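Local coordinates for protein probable glutathione reductase (Sinorhizobium meliloti, PDB 4DNA) that probably catalyses the NADPH-dependent reduction of glutathione disulfide to glutathione as an FAD-containing homodimer, at residues A61-D66 and P377-L382; V55-F60 and H190-K195; V354-E359 and R363-I368; M391-N396 and V447-P452; A134-I139 and T327-N332. One frame throughout, in Å; residues are numbered along the deposited sequence.

Interaction 1 (A61-D66 and P377-L382); sequences AEHFED and PMKATL
Lys379 carries this contact from the 377-382 side, meeting Asp66 with its stem and His63 with its tip. Its chain leaves the backbone extended (chi1 -164°) and turns at chi3 (-87°), so that CD lies 4.4 Å from Asp66 OD2 and NZ lies 4.4 Å from His63 CE1. NZ approaches the imidazole at its edge, near the ring plane. The closer-packed part is around Asp66, which is buried and whose OD1 forms a salt bridge with Arg385. The rest is loose: no hydrogen bond links the segments, only about 90 Å² is buried, and Lys379 NZ stays 5.5 Å from Asp66 OD2, too far for an ion pair. Across the dimer, His63 stacks on His63 of the second subunit, and Lys379 makes a cation-pi contact with Tyr56 of that subunit. Helix 48-66, which begins at Cys48 (its disulfide to Cys43 is predicted to be redox-active), thus meets the dimerisation domain at a dimer interface formed as in this family.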
# COMPACT_ATOMS: atom_id res chain seq x y z
N ALA A 61 3.08 -9.76 16.70
CA ALA A 61 2.51 -10.99 17.27
C ALA A 61 2.10 -11.93 16.14
O ALA A 61 2.47 -13.11 16.11
CB ALA A 61 1.32 -10.65 18.14
N GLU A 62 1.37 -11.37 15.18
CA GLU A 62 0.92 -12.12 14.03
C GLU A 62 2.07 -12.52 13.13
O GLU A 62 2.04 -13.59 12.52
CB GLU A 62 -0.14 -11.33 13.27
CG GLU A 62 -1.50 -11.35 13.96
CD GLU A 62 -2.64 -10.89 13.07
OE1 GLU A 62 -2.37 -10.51 11.91
OE2 GLU A 62 -3.81 -10.93 13.52
N HIS A 63 3.10 -11.67 13.05
CA HIS A 63 4.27 -11.98 12.23
C HIS A 63 4.97 -13.23 12.67
O HIS A 63 5.41 -14.00 11.83
CB HIS A 63 5.25 -10.81 12.19
CG HIS A 63 4.82 -9.70 11.28
ND1 HIS A 63 4.31 -9.92 10.06
CD2 HIS A 63 4.85 -8.31 11.46
CE1 HIS A 63 4.00 -8.74 9.48
NE2 HIS A 63 4.34 -7.76 10.34
N PHE A 64 5.06 -13.43 13.98
CA PHE A 64 5.74 -14.60 14.52
C PHE A 64 5.04 -15.90 14.13
O PHE A 64 5.69 -16.83 13.64
CB PHE A 64 5.91 -14.50 16.05
CG PHE A 64 6.62 -13.24 16.50
CD1 PHE A 64 7.78 -12.80 15.86
CD2 PHE A 64 6.13 -12.49 17.56
CE1 PHE A 64 8.42 -11.64 16.26
CE2 PHE A 64 6.77 -11.34 17.98
CZ PHE A 64 7.91 -10.91 17.32
N GLU A 65 3.72 -15.96 14.33
CA GLU A 65 3.00 -17.19 13.99
C GLU A 65 2.92 -17.38 12.47
O GLU A 65 3.02 -18.51 11.97
CB GLU A 65 1.62 -17.27 14.66
CG GLU A 65 0.77 -16.02 14.49
CD GLU A 65 -0.04 -15.68 15.74
OE1 GLU A 65 0.54 -15.63 16.85
OE2 GLU A 65 -1.27 -15.46 15.61
N ASP A 66 2.79 -16.28 11.75
CA ASP A 66 2.70 -16.33 10.30
C ASP A 66 3.96 -16.86 9.65
O ASP A 66 3.87 -17.48 8.59
CB ASP A 66 2.33 -14.98 9.72
CG ASP A 66 0.83 -14.76 9.66
OD1 ASP A 66 0.07 -15.61 10.21
OD2 ASP A 66 0.41 -13.75 9.04
N PRO A 377 -5.74 -13.18 1.13
CA PRO A 377 -4.48 -12.52 0.73
C PRO A 377 -3.44 -13.57 0.38
O PRO A 377 -3.45 -14.66 0.95
CB PRO A 377 -4.05 -11.77 2.00
CG PRO A 377 -5.29 -11.60 2.80
CD PRO A 377 -6.15 -12.79 2.49
N MSE A 378 -2.54 -13.25 -0.56
CA MSE A 378 -1.55 -14.21 -1.03
C MSE A 378 -0.79 -14.87 0.09
O MSE A 378 -0.61 -16.07 0.09
CB MSE A 378 -0.54 -13.58 -1.99
CG MSE A 378 -0.24 -14.69 -2.99
SE MSE A 378 1.43 -14.39 -4.00
CE MSE A 378 0.55 -14.30 -5.77
N LYS A 379 -0.35 -14.08 1.06
CA LYS A 379 0.45 -14.56 2.17
C LYS A 379 -0.32 -15.63 2.92
O LYS A 379 0.25 -16.64 3.32
CB LYS A 379 0.81 -13.39 3.09
CG LYS A 379 1.93 -13.68 4.07
CD LYS A 379 2.07 -12.59 5.12
CE LYS A 379 2.95 -11.44 4.65
NZ LYS A 379 3.86 -11.01 5.75
N ALA A 380 -1.62 -15.41 3.09
CA ALA A 380 -2.49 -16.32 3.85
C ALA A 380 -2.61 -17.66 3.18
O ALA A 380 -2.93 -18.65 3.81
CB ALA A 380 -3.87 -15.72 4.06
N THR A 381 -2.33 -17.68 1.89
CA THR A 381 -2.21 -18.93 1.18
C THR A 381 -1.23 -19.88 1.89
O THR A 381 -1.44 -21.08 1.89
CB THR A 381 -1.80 -18.69 -0.28
OG1 THR A 381 -2.29 -19.76 -1.08
CG2 THR A 381 -0.28 -18.58 -0.44
N LEU A 382 -0.19 -19.33 2.51
CA LEU A 382 0.81 -20.15 3.21
C LEU A 382 0.79 -20.09 4.74
O LEU A 382 1.00 -21.11 5.40
CB LEU A 382 2.22 -19.85 2.69
CG LEU A 382 2.86 -20.95 1.86
CD1 LEU A 382 2.14 -21.12 0.52
CD2 LEU A 382 4.33 -20.66 1.65

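Interaction 2 (V55-F60 and H190-K195); sequences VYASQF and HGLGVK
Leu192 sets its CG beside the backbone N (chi1 -58°); with chi2 at 174° CD1 takes the extended position, and CD2, the other branch, lies against helix 48-66. There CD2 sits 3.7 Å from Ser58 CA and 3.8 Å from Ala57 O, with Ala57 CB a little farther off at 4.4 Å. Ser58 answers with its CB: chi1 of 58° sends OG between the backbone N and the carbonyl carbon, where Tyr54 O and Val55 O of its own helix and Gln348 OE1 from a loop are the acceptors within reach, none of them across the contact. What joins the segments is van der Waals contact only, against CH groups and backbone carbonyl oxygens. Close approach is possible because Gly191 has no side chain. Its CA stands 4.6 Å from Ser58 CA and 4.0 Å from Ser58 CB, the point where the two backbones come nearest. Just beyond, Gly193 ends helix 180-191 in a Schellman motif, its positive phi accompanied by a bond from its N to His190 O (2.8 Å). Helix 180-191 is the crossover of a Rossmann-type beta-alpha-beta unit between parallel strands 172-176 and 195-199. Its C-terminal turn rests on helix 48-66, while Trp72 of the second subunit gives a hydrogen bond to Ala57 O on that same helix.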
# COMPACT_ATOMS: atom_id res chain seq x y z
N VAL A 55 0.25 0.20 17.05
CA VAL A 55 -0.28 -0.69 16.04
C VAL A 55 0.85 -1.57 15.54
O VAL A 55 0.69 -2.79 15.46
CB VAL A 55 -0.88 0.08 14.85
CG1 VAL A 55 -1.11 -0.85 13.68
CG2 VAL A 55 -2.17 0.77 15.25
N TYR A 56 1.99 -0.96 15.22
CA TYR A 56 3.14 -1.70 14.74
C TYR A 56 3.59 -2.71 15.78
O TYR A 56 3.77 -3.90 15.47
CB TYR A 56 4.29 -0.75 14.39
CG TYR A 56 4.12 0.05 13.11
CD1 TYR A 56 3.46 -0.48 12.01
CD2 TYR A 56 4.67 1.33 13.00
CE1 TYR A 56 3.32 0.25 10.84
CE2 TYR A 56 4.55 2.07 11.83
CZ TYR A 56 3.87 1.52 10.75
OH TYR A 56 3.72 2.24 9.58
N ALA A 57 3.75 -2.24 17.02
CA ALA A 57 4.10 -3.12 18.13
C ALA A 57 3.18 -4.31 18.19
O ALA A 57 3.63 -5.41 18.42
CB ALA A 57 4.04 -2.37 19.45
N SER A 58 1.89 -4.09 17.97
CA SER A 58 0.92 -5.16 18.08
C SER A 58 0.94 -6.11 16.90
O SER A 58 0.55 -7.27 17.05
CB SER A 58 -0.49 -4.61 18.30
OG SER A 58 -0.86 -3.75 17.24
N GLN A 59 1.39 -5.64 15.74
CA GLN A 59 1.40 -6.46 14.52
C GLN A 59 2.44 -7.58 14.53
O GLN A 59 2.28 -8.60 13.87
CB GLN A 59 1.56 -5.59 13.27
CG GLN A 59 0.27 -4.90 12.83
CD GLN A 59 0.44 -3.68 11.90
OE1 GLN A 59 1.54 -3.20 11.61
NE2 GLN A 59 -0.70 -3.16 11.42
N PHE A 60 3.51 -7.42 15.29
CA PHE A 60 4.56 -8.44 15.30
C PHE A 60 4.07 -9.79 15.81
O PHE A 60 4.60 -10.84 15.41
CB PHE A 60 5.77 -8.00 16.10
CG PHE A 60 6.50 -6.84 15.51
CD1 PHE A 60 7.47 -7.04 14.52
CD2 PHE A 60 6.24 -5.53 15.95
CE1 PHE A 60 8.17 -5.96 13.98
CE2 PHE A 60 6.94 -4.46 15.41
CZ PHE A 60 7.90 -4.67 14.42
N HIS A 190 -5.30 -6.27 22.08
CA HIS A 190 -5.45 -7.69 21.76
C HIS A 190 -4.18 -8.25 21.21
O HIS A 190 -3.70 -9.28 21.68
CB HIS A 190 -6.59 -7.97 20.79
CG HIS A 190 -6.73 -9.43 20.45
ND1 HIS A 190 -7.45 -10.29 21.20
CD2 HIS A 190 -6.17 -10.19 19.42
CE1 HIS A 190 -7.38 -11.52 20.67
NE2 HIS A 190 -6.59 -11.46 19.58
N GLY A 191 -3.63 -7.57 20.20
CA GLY A 191 -2.37 -7.94 19.58
C GLY A 191 -1.28 -8.16 20.61
O GLY A 191 -0.44 -9.05 20.46
N LEU A 192 -1.33 -7.37 21.68
CA LEU A 192 -0.34 -7.46 22.75
C LEU A 192 -0.65 -8.51 23.85
O LEU A 192 0.10 -8.64 24.82
CB LEU A 192 -0.06 -6.07 23.32
CG LEU A 192 0.43 -5.00 22.33
CD1 LEU A 192 0.52 -3.65 23.01
CD2 LEU A 192 1.76 -5.34 21.70
N GLY A 193 -1.74 -9.25 23.68
CA GLY A 193 -2.08 -10.37 24.57
C GLY A 193 -3.00 -10.01 25.72
O GLY A 193 -3.22 -10.83 26.62
N VAL A 194 -3.52 -8.78 25.73
CA VAL A 194 -4.52 -8.38 26.69
C VAL A 194 -5.81 -9.07 26.32
O VAL A 194 -6.21 -9.01 25.16
CB VAL A 194 -4.76 -6.85 26.67
CG1 VAL A 194 -5.82 -6.46 27.68
CG2 VAL A 194 -3.47 -6.10 26.95
N LYS A 195 -6.45 -9.74 27.28
CA LYS A 195 -7.80 -10.25 27.08
C LYS A 195 -8.72 -9.04 26.84
O LYS A 195 -8.98 -8.27 27.76
CB LYS A 195 -8.24 -11.04 28.31
CG LYS A 195 -9.73 -11.37 28.39
CD LYS A 195 -10.06 -12.68 27.69
CE LYS A 195 -11.53 -13.07 27.89
NZ LYS A 195 -12.42 -12.36 26.93

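Interaction 3 (V354-E359 and R363-I368); sequences VGITEE and RKFQEI
Glu359 and Arg363, one turn apart on helix 358-364, form an i to i+4 salt bridge on the short helix that links strands 351-355 and 367-375 of the dimerisation domain's antiparallel sheet. Arg363 NH1 gives a 2.9 Å bond to Glu359 OE2, bent to 138° at the hydrogen. The carboxylate is met on its anti side, 25° out of its plane, and the two side chains run alongside each other with planes 76° apart. Glu359 O is the acceptor of a weak helical bond from Arg363 N (3.4 Å) and also lies over one face of the guanidinium. At the helix start, Thr357 caps a backbone N while its own N is bonded to Glu360 OE1, consistent with a capping box. Buried Glu358 OE1 is satisfied by Tyr454 OH and by a salt bridge to Lys392. The remaining contacts are van der Waals: Ile368 CD1 lies 4.1 Å from Glu358 O and, as the apolar pair, Ile356 CD1 comes to 4.4 Å from Phe365 CE2.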
# COMPACT_ATOMS: atom_id res chain seq x y z
N VAL A 354 -12.64 6.09 0.93
CA VAL A 354 -12.85 7.36 0.24
C VAL A 354 -14.27 7.33 -0.27
O VAL A 354 -14.78 6.26 -0.64
CB VAL A 354 -12.04 7.48 -1.06
CG1 VAL A 354 -11.75 8.94 -1.34
CG2 VAL A 354 -10.76 6.66 -1.04
N GLY A 355 -14.89 8.51 -0.32
CA GLY A 355 -16.21 8.64 -0.89
C GLY A 355 -17.28 8.13 0.03
O GLY A 355 -17.06 8.04 1.23
N ILE A 356 -18.42 7.77 -0.55
CA ILE A 356 -19.65 7.50 0.20
C ILE A 356 -20.02 6.00 0.28
O ILE A 356 -19.62 5.21 -0.58
CB ILE A 356 -20.82 8.31 -0.40
CG1 ILE A 356 -21.02 7.92 -1.88
CG2 ILE A 356 -20.56 9.80 -0.25
CD1 ILE A 356 -22.25 8.50 -2.56
N THR A 357 -20.79 5.62 1.29
CA THR A 357 -21.15 4.21 1.49
C THR A 357 -22.21 3.70 0.49
O THR A 357 -22.94 4.48 -0.11
CB THR A 357 -21.66 3.92 2.92
OG1 THR A 357 -23.03 4.37 3.07
CG2 THR A 357 -20.77 4.56 3.96
N GLU A 358 -22.31 2.38 0.34
CA GLU A 358 -23.35 1.80 -0.49
C GLU A 358 -24.74 2.26 -0.09
O GLU A 358 -25.57 2.54 -0.95
CB GLU A 358 -23.31 0.28 -0.45
CG GLU A 358 -24.21 -0.35 -1.48
CD GLU A 358 -24.37 -1.83 -1.28
OE1 GLU A 358 -23.41 -2.45 -0.78
OE2 GLU A 358 -25.45 -2.37 -1.61
N GLU A 359 -25.00 2.37 1.21
CA GLU A 359 -26.27 2.90 1.68
C GLU A 359 -26.52 4.35 1.24
O GLU A 359 -27.65 4.71 0.92
CB GLU A 359 -26.39 2.77 3.19
CG GLU A 359 -27.57 3.53 3.79
CD GLU A 359 -27.62 3.46 5.31
OE1 GLU A 359 -26.69 2.85 5.90
OE2 GLU A 359 -28.58 4.01 5.91
N ARG A 363 -29.37 5.78 -1.86
CA ARG A 363 -30.32 6.88 -1.64
C ARG A 363 -30.09 8.05 -2.60
O ARG A 363 -31.05 8.56 -3.17
CB ARG A 363 -30.28 7.37 -0.19
CG ARG A 363 -30.98 6.47 0.82
CD ARG A 363 -31.23 7.19 2.15
NE ARG A 363 -30.00 7.80 2.64
CZ ARG A 363 -29.26 7.33 3.65
NH1 ARG A 363 -29.64 6.23 4.31
NH2 ARG A 363 -28.14 7.96 4.00
N LYS A 364 -28.84 8.46 -2.78
CA LYS A 364 -28.51 9.66 -3.54
C LYS A 364 -28.71 9.53 -5.05
O LYS A 364 -29.08 10.51 -5.72
CB LYS A 364 -27.07 10.04 -3.23
CG LYS A 364 -26.48 11.17 -4.05
CD LYS A 364 -25.19 11.66 -3.41
CE LYS A 364 -24.64 12.85 -4.18
NZ LYS A 364 -23.45 13.40 -3.48
N PHE A 365 -28.46 8.33 -5.59
CA PHE A 365 -28.57 8.06 -7.02
C PHE A 365 -29.60 6.98 -7.30
O PHE A 365 -29.79 6.09 -6.48
CB PHE A 365 -27.22 7.62 -7.56
CG PHE A 365 -26.14 8.64 -7.39
CD1 PHE A 365 -26.21 9.86 -8.07
CD2 PHE A 365 -25.04 8.39 -6.59
CE1 PHE A 365 -25.21 10.82 -7.92
CE2 PHE A 365 -24.04 9.34 -6.45
CZ PHE A 365 -24.12 10.56 -7.12
N GLN A 366 -30.27 7.06 -8.46
CA GLN A 366 -31.36 6.14 -8.79
C GLN A 366 -30.86 4.73 -9.08
O GLN A 366 -31.54 3.74 -8.79
CB GLN A 366 -32.15 6.66 -10.01
CG GLN A 366 -33.23 5.72 -10.53
CD GLN A 366 -34.30 6.42 -11.37
OE1 GLN A 366 -34.03 7.38 -12.10
NE2 GLN A 366 -35.52 5.92 -11.27
N GLU A 367 -29.65 4.67 -9.64
CA GLU A 367 -29.07 3.45 -10.15
C GLU A 367 -27.60 3.42 -9.83
O GLU A 367 -26.85 4.32 -10.22
CB GLU A 367 -29.25 3.41 -11.66
CG GLU A 367 -30.12 2.27 -12.15
CD GLU A 367 -29.30 1.06 -12.59
OE1 GLU A 367 -29.58 0.51 -13.68
OE2 GLU A 367 -28.36 0.67 -11.86
N ILE A 368 -27.17 2.41 -9.09
CA ILE A 368 -25.74 2.30 -8.81
C ILE A 368 -25.22 0.93 -9.20
O ILE A 368 -26.00 -0.02 -9.28
CB ILE A 368 -25.38 2.61 -7.34
CG1 ILE A 368 -26.27 1.80 -6.39
CG2 ILE A 368 -25.52 4.09 -7.06
CD1 ILE A 368 -25.72 1.75 -4.99

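Interaction 4 (M391-N396 and V447-P452); sequences MKLVVN and VTMYQP
A single methyl group makes every close approach here: CE of Met449, a selenomethionine, is 4.2 Å from Met391 O and 4.3 Å from Leu393 CD1. The residue sits at the centre of an inverse gamma turn (phi -85°, psi 80°), closed by a weak backbone bond from Tyr450 N to Thr448 O. From that turn its side chain points at the strand; it is extended at chi2 but bends at chi3 (-73°), which turns CE, the atom past SE, toward Met391 O and Leu393 CD1. The two backbones stay well apart, with Leu393 CA and Pro452 CA, the nearest pair, separated by 9.4 Å, and no hydrogen bond spans the gap. Met391, also a selenomethionine, starts toward the loop but its tail leads off, to Ala442, Glu445 and Ile407, so its backbone O, not its selenium, is the atom nearest Met449 CE. Lys392, on the other face of the strand, points away and its NZ is gripped by salt bridges to Asp210 and Asp212. Met449 O is in turn held by Lys429 NZ. Segment 391-396 is an inner strand of the antiparallel sheet, bonded to strands 367-375 and 402-408, while loop 447-452 leads into strand 454-457; Leu393 meets Phe432 of helix 429-433, and Met449 also touches Ala373 of strand 367-375.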
# COMPACT_ATOMS: atom_id res chain seq x y z
N MSE A 391 -12.70 -5.67 -0.90
CA MSE A 391 -12.38 -4.51 -1.73
C MSE A 391 -13.59 -4.11 -2.50
O MSE A 391 -14.03 -4.85 -3.39
CB MSE A 391 -11.30 -4.90 -2.72
CG MSE A 391 -9.97 -4.81 -2.01
SE MSE A 391 -8.49 -4.82 -3.32
CE MSE A 391 -7.00 -4.41 -2.10
N LYS A 392 -14.17 -2.96 -2.19
CA LYS A 392 -15.48 -2.64 -2.72
C LYS A 392 -15.55 -1.28 -3.36
O LYS A 392 -15.24 -0.28 -2.73
CB LYS A 392 -16.54 -2.80 -1.62
CG LYS A 392 -17.87 -2.10 -1.88
CD LYS A 392 -19.03 -2.98 -1.45
CE LYS A 392 -20.31 -2.19 -1.21
NZ LYS A 392 -20.56 -1.90 0.23
N LEU A 393 -15.96 -1.26 -4.62
CA LEU A 393 -16.13 -0.04 -5.40
C LEU A 393 -17.59 0.28 -5.61
O LEU A 393 -18.38 -0.62 -5.95
CB LEU A 393 -15.47 -0.18 -6.76
CG LEU A 393 -13.94 -0.05 -6.76
CD1 LEU A 393 -13.35 -0.41 -8.11
CD2 LEU A 393 -13.57 1.35 -6.37
N VAL A 394 -17.96 1.56 -5.41
CA VAL A 394 -19.35 2.00 -5.62
C VAL A 394 -19.42 3.04 -6.76
O VAL A 394 -18.66 4.02 -6.75
CB VAL A 394 -19.98 2.56 -4.33
CG1 VAL A 394 -21.44 2.88 -4.55
CG2 VAL A 394 -19.82 1.59 -3.18
N VAL A 395 -20.31 2.80 -7.73
CA VAL A 395 -20.31 3.51 -9.01
C VAL A 395 -21.69 4.05 -9.42
O VAL A 395 -22.71 3.36 -9.30
CB VAL A 395 -19.79 2.59 -10.12
CG1 VAL A 395 -20.10 3.13 -11.51
CG2 VAL A 395 -18.30 2.36 -9.91
N ASN A 396 -21.73 5.29 -9.92
CA ASN A 396 -22.96 5.85 -10.44
C ASN A 396 -23.24 5.38 -11.86
O ASN A 396 -22.49 5.69 -12.77
CB ASN A 396 -22.94 7.38 -10.37
CG ASN A 396 -24.26 8.02 -10.80
OD1 ASN A 396 -25.06 7.42 -11.51
ND2 ASN A 396 -24.47 9.24 -10.37
N VAL A 447 -9.02 -3.32 -10.46
CA VAL A 447 -8.97 -2.98 -11.89
C VAL A 447 -9.42 -4.08 -12.86
O VAL A 447 -9.39 -3.89 -14.07
CB VAL A 447 -7.61 -2.38 -12.33
CG1 VAL A 447 -7.27 -1.17 -11.49
CG2 VAL A 447 -6.50 -3.42 -12.29
N THR A 448 -9.86 -5.22 -12.34
CA THR A 448 -10.33 -6.27 -13.25
C THR A 448 -11.77 -6.75 -13.05
O THR A 448 -12.19 -7.72 -13.69
CB THR A 448 -9.39 -7.50 -13.25
OG1 THR A 448 -9.30 -8.03 -11.93
CG2 THR A 448 -8.00 -7.13 -13.72
N MSE A 449 -12.54 -6.08 -12.20
CA MSE A 449 -13.95 -6.46 -12.00
C MSE A 449 -14.79 -5.79 -13.06
O MSE A 449 -15.43 -4.77 -12.82
CB MSE A 449 -14.43 -6.13 -10.61
CG MSE A 449 -13.71 -6.99 -9.60
SE MSE A 449 -14.39 -6.40 -7.85
CE MSE A 449 -13.56 -4.62 -7.52
N TYR A 450 -14.77 -6.39 -14.24
CA TYR A 450 -15.38 -5.81 -15.43
C TYR A 450 -16.89 -5.87 -15.37
O TYR A 450 -17.57 -5.06 -15.99
CB TYR A 450 -14.86 -6.53 -16.66
CG TYR A 450 -13.35 -6.41 -16.82
CD1 TYR A 450 -12.74 -5.15 -16.81
CD2 TYR A 450 -12.55 -7.53 -16.98
CE1 TYR A 450 -11.37 -5.02 -16.95
CE2 TYR A 450 -11.17 -7.41 -17.13
CZ TYR A 450 -10.59 -6.15 -17.11
OH TYR A 450 -9.24 -6.00 -17.25
N GLN A 451 -17.40 -6.84 -14.61
CA GLN A 451 -18.82 -7.02 -14.40
C GLN A 451 -19.16 -6.62 -12.98
O GLN A 451 -18.38 -6.93 -12.06
CB GLN A 451 -19.20 -8.48 -14.63
CG GLN A 451 -18.83 -9.00 -16.01
CD GLN A 451 -19.35 -8.11 -17.12
OE1 GLN A 451 -20.16 -7.20 -16.89
NE2 GLN A 451 -18.88 -8.35 -18.35
N PRO A 452 -20.30 -5.94 -12.79
CA PRO A 452 -20.69 -5.58 -11.45
C PRO A 452 -21.12 -6.84 -10.71
O PRO A 452 -21.51 -7.83 -11.32
CB PRO A 452 -21.87 -4.63 -11.65
CG PRO A 452 -21.90 -4.30 -13.09
CD PRO A 452 -21.28 -5.48 -13.79

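Interaction 5 (A134-I139 and T327-N332); sequences AERIVI and TEYKNN
Charge links the two segments through Arg136 and Glu328, a salt bridge in which NE donates to OE2 at the edge of the guanidinium. The modelled NE-OE2 separation of 2.4 Å is too short to take literally at this resolution. The side chains cross at about a right angle, with guanidinium and carboxylate planes 79° apart; with Glu328 OE1 left 3.5 Å from Arg136 NE, the pair meets through one oxygen. Glu328 bends at chi2 (71°) to reach it, and OE1 bonds to Tyr302 OH. The setting is the Rossmann-type FAD-binding fold: strand 137-139 lies between strands 6-11 and 301-303 of the parallel sheet, and 327-329 ends helix 314-329. A further hydrogen bond, within one segment, runs from Arg136 NH2 to Glu135 O (2.9 Å), with the donor standing well above the carbonyl plane. Van der Waals contact across the segments is slight, Tyr329 OH lying 4.3 Å from Arg136 CB; within 327-332, Glu328 CG lies 3.8 Å above the Tyr329 ring plane.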
# COMPACT_ATOMS: atom_id res chain seq x y z
N ALA A 134 -2.90 41.32 20.66
CA ALA A 134 -2.62 40.94 19.28
C ALA A 134 -3.69 41.50 18.35
O ALA A 134 -4.82 41.77 18.78
CB ALA A 134 -2.53 39.43 19.14
N GLU A 135 -3.32 41.69 17.08
CA GLU A 135 -4.25 42.17 16.04
C GLU A 135 -5.21 41.07 15.56
O GLU A 135 -6.43 41.28 15.50
CB GLU A 135 -3.47 42.77 14.86
CG GLU A 135 -4.36 43.41 13.79
CD GLU A 135 -3.58 44.12 12.69
OE1 GLU A 135 -2.76 43.45 12.00
OE2 GLU A 135 -3.78 45.34 12.52
N ARG A 136 -4.66 39.90 15.31
CA ARG A 136 -5.44 38.75 14.93
C ARG A 136 -5.17 37.68 15.93
O ARG A 136 -4.09 37.59 16.44
CB ARG A 136 -4.99 38.26 13.58
CG ARG A 136 -5.25 39.24 12.46
CD ARG A 136 -6.73 39.38 12.21
NE ARG A 136 -7.03 40.45 11.27
CZ ARG A 136 -7.31 41.69 11.62
NH1 ARG A 136 -7.57 42.60 10.71
NH2 ARG A 136 -7.35 42.02 12.90
N ILE A 137 -6.17 36.86 16.23
CA ILE A 137 -5.94 35.72 17.12
C ILE A 137 -6.48 34.43 16.50
O ILE A 137 -7.53 34.44 15.87
CB ILE A 137 -6.54 35.93 18.53
CG1 ILE A 137 -5.87 37.13 19.20
CG2 ILE A 137 -6.34 34.68 19.38
CD1 ILE A 137 -6.75 37.92 20.15
N VAL A 138 -5.73 33.35 16.68
CA VAL A 138 -6.17 32.04 16.23
C VAL A 138 -6.37 31.11 17.42
O VAL A 138 -5.47 30.93 18.23
CB VAL A 138 -5.18 31.43 15.23
CG1 VAL A 138 -5.50 29.97 14.98
CG2 VAL A 138 -5.21 32.23 13.94
N ILE A 139 -7.55 30.52 17.52
CA ILE A 139 -7.84 29.60 18.59
C ILE A 139 -7.75 28.15 18.07
O ILE A 139 -8.74 27.58 17.58
CB ILE A 139 -9.22 29.91 19.21
CG1 ILE A 139 -9.19 31.28 19.85
CG2 ILE A 139 -9.61 28.88 20.26
CD1 ILE A 139 -10.57 31.81 20.17
N THR A 327 -6.19 33.27 3.34
CA THR A 327 -7.29 34.21 3.55
C THR A 327 -6.83 35.51 4.21
O THR A 327 -6.91 36.56 3.60
CB THR A 327 -8.45 33.59 4.37
OG1 THR A 327 -9.10 32.55 3.63
CG2 THR A 327 -9.48 34.66 4.74
N GLU A 328 -6.33 35.42 5.43
CA GLU A 328 -5.99 36.59 6.23
C GLU A 328 -4.75 37.34 5.74
O GLU A 328 -4.62 38.55 5.97
CB GLU A 328 -5.84 36.20 7.70
CG GLU A 328 -5.34 37.29 8.64
CD GLU A 328 -6.36 38.39 8.90
OE1 GLU A 328 -7.57 38.15 8.73
OE2 GLU A 328 -5.95 39.50 9.30
N TYR A 329 -3.83 36.67 5.05
CA TYR A 329 -2.57 37.32 4.71
C TYR A 329 -2.25 37.50 3.23
O TYR A 329 -1.69 38.52 2.86
CB TYR A 329 -1.41 36.65 5.44
CG TYR A 329 -1.48 36.82 6.94
CD1 TYR A 329 -1.59 38.09 7.51
CD2 TYR A 329 -1.43 35.71 7.80
CE1 TYR A 329 -1.64 38.25 8.89
CE2 TYR A 329 -1.48 35.87 9.18
CZ TYR A 329 -1.59 37.14 9.71
OH TYR A 329 -1.64 37.34 11.07
N LYS A 330 -2.59 36.53 2.39
CA LYS A 330 -2.28 36.62 0.96
C LYS A 330 -3.45 37.16 0.14
O LYS A 330 -3.50 36.99 -1.09
CB LYS A 330 -1.80 35.26 0.40
CG LYS A 330 -0.48 34.71 0.96
CD LYS A 330 0.68 35.72 0.92
CE LYS A 330 1.16 36.08 -0.49
NZ LYS A 330 2.15 37.20 -0.51
N ASN A 331 -4.40 37.81 0.82
CA ASN A 331 -5.61 38.36 0.20
C ASN A 331 -6.25 37.44 -0.83
O ASN A 331 -6.85 37.88 -1.81
CB ASN A 331 -5.32 39.73 -0.40
CG ASN A 331 -4.75 40.69 0.63
OD1 ASN A 331 -5.38 40.94 1.66
ND2 ASN A 331 -3.56 41.22 0.35
N ASN A 332 -6.13 36.14 -0.57
CA ASN A 332 -6.57 35.08 -1.44
C ASN A 332 -7.65 34.30 -0.68
O ASN A 332 -7.36 33.30 -0.02
CB ASN A 332 -5.33 34.23 -1.79
CG ASN A 332 -5.66 32.96 -2.57
OD1 ASN A 332 -6.80 32.71 -2.95
ND2 ASN A 332 -4.63 32.14 -2.79

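In the fold
Two pairs of neighbours and one outlier make up the set. Interactions 1 and 2 share helix 48-66, their centres about 15 Å apart and touching at Ala61 CB and Gly191 O; both also reach the second subunit, so this helix ties the nucleotide-binding part to the dimer interface. Interactions 3 and 4 lie about 13 Å apart between centres on one antiparallel sheet, where strands 367-375 and 389-396 are neighbours. Interaction 5 stands alone in the FAD-binding sheet, about 52 Å from interaction 1 between centres and on the opposite side of the chain's centre. Along the chain interactions 1 and 2 alternate; interaction 5 falls within the span of interaction 1 and closes before 3 opens, and 3 closes before 4 opens.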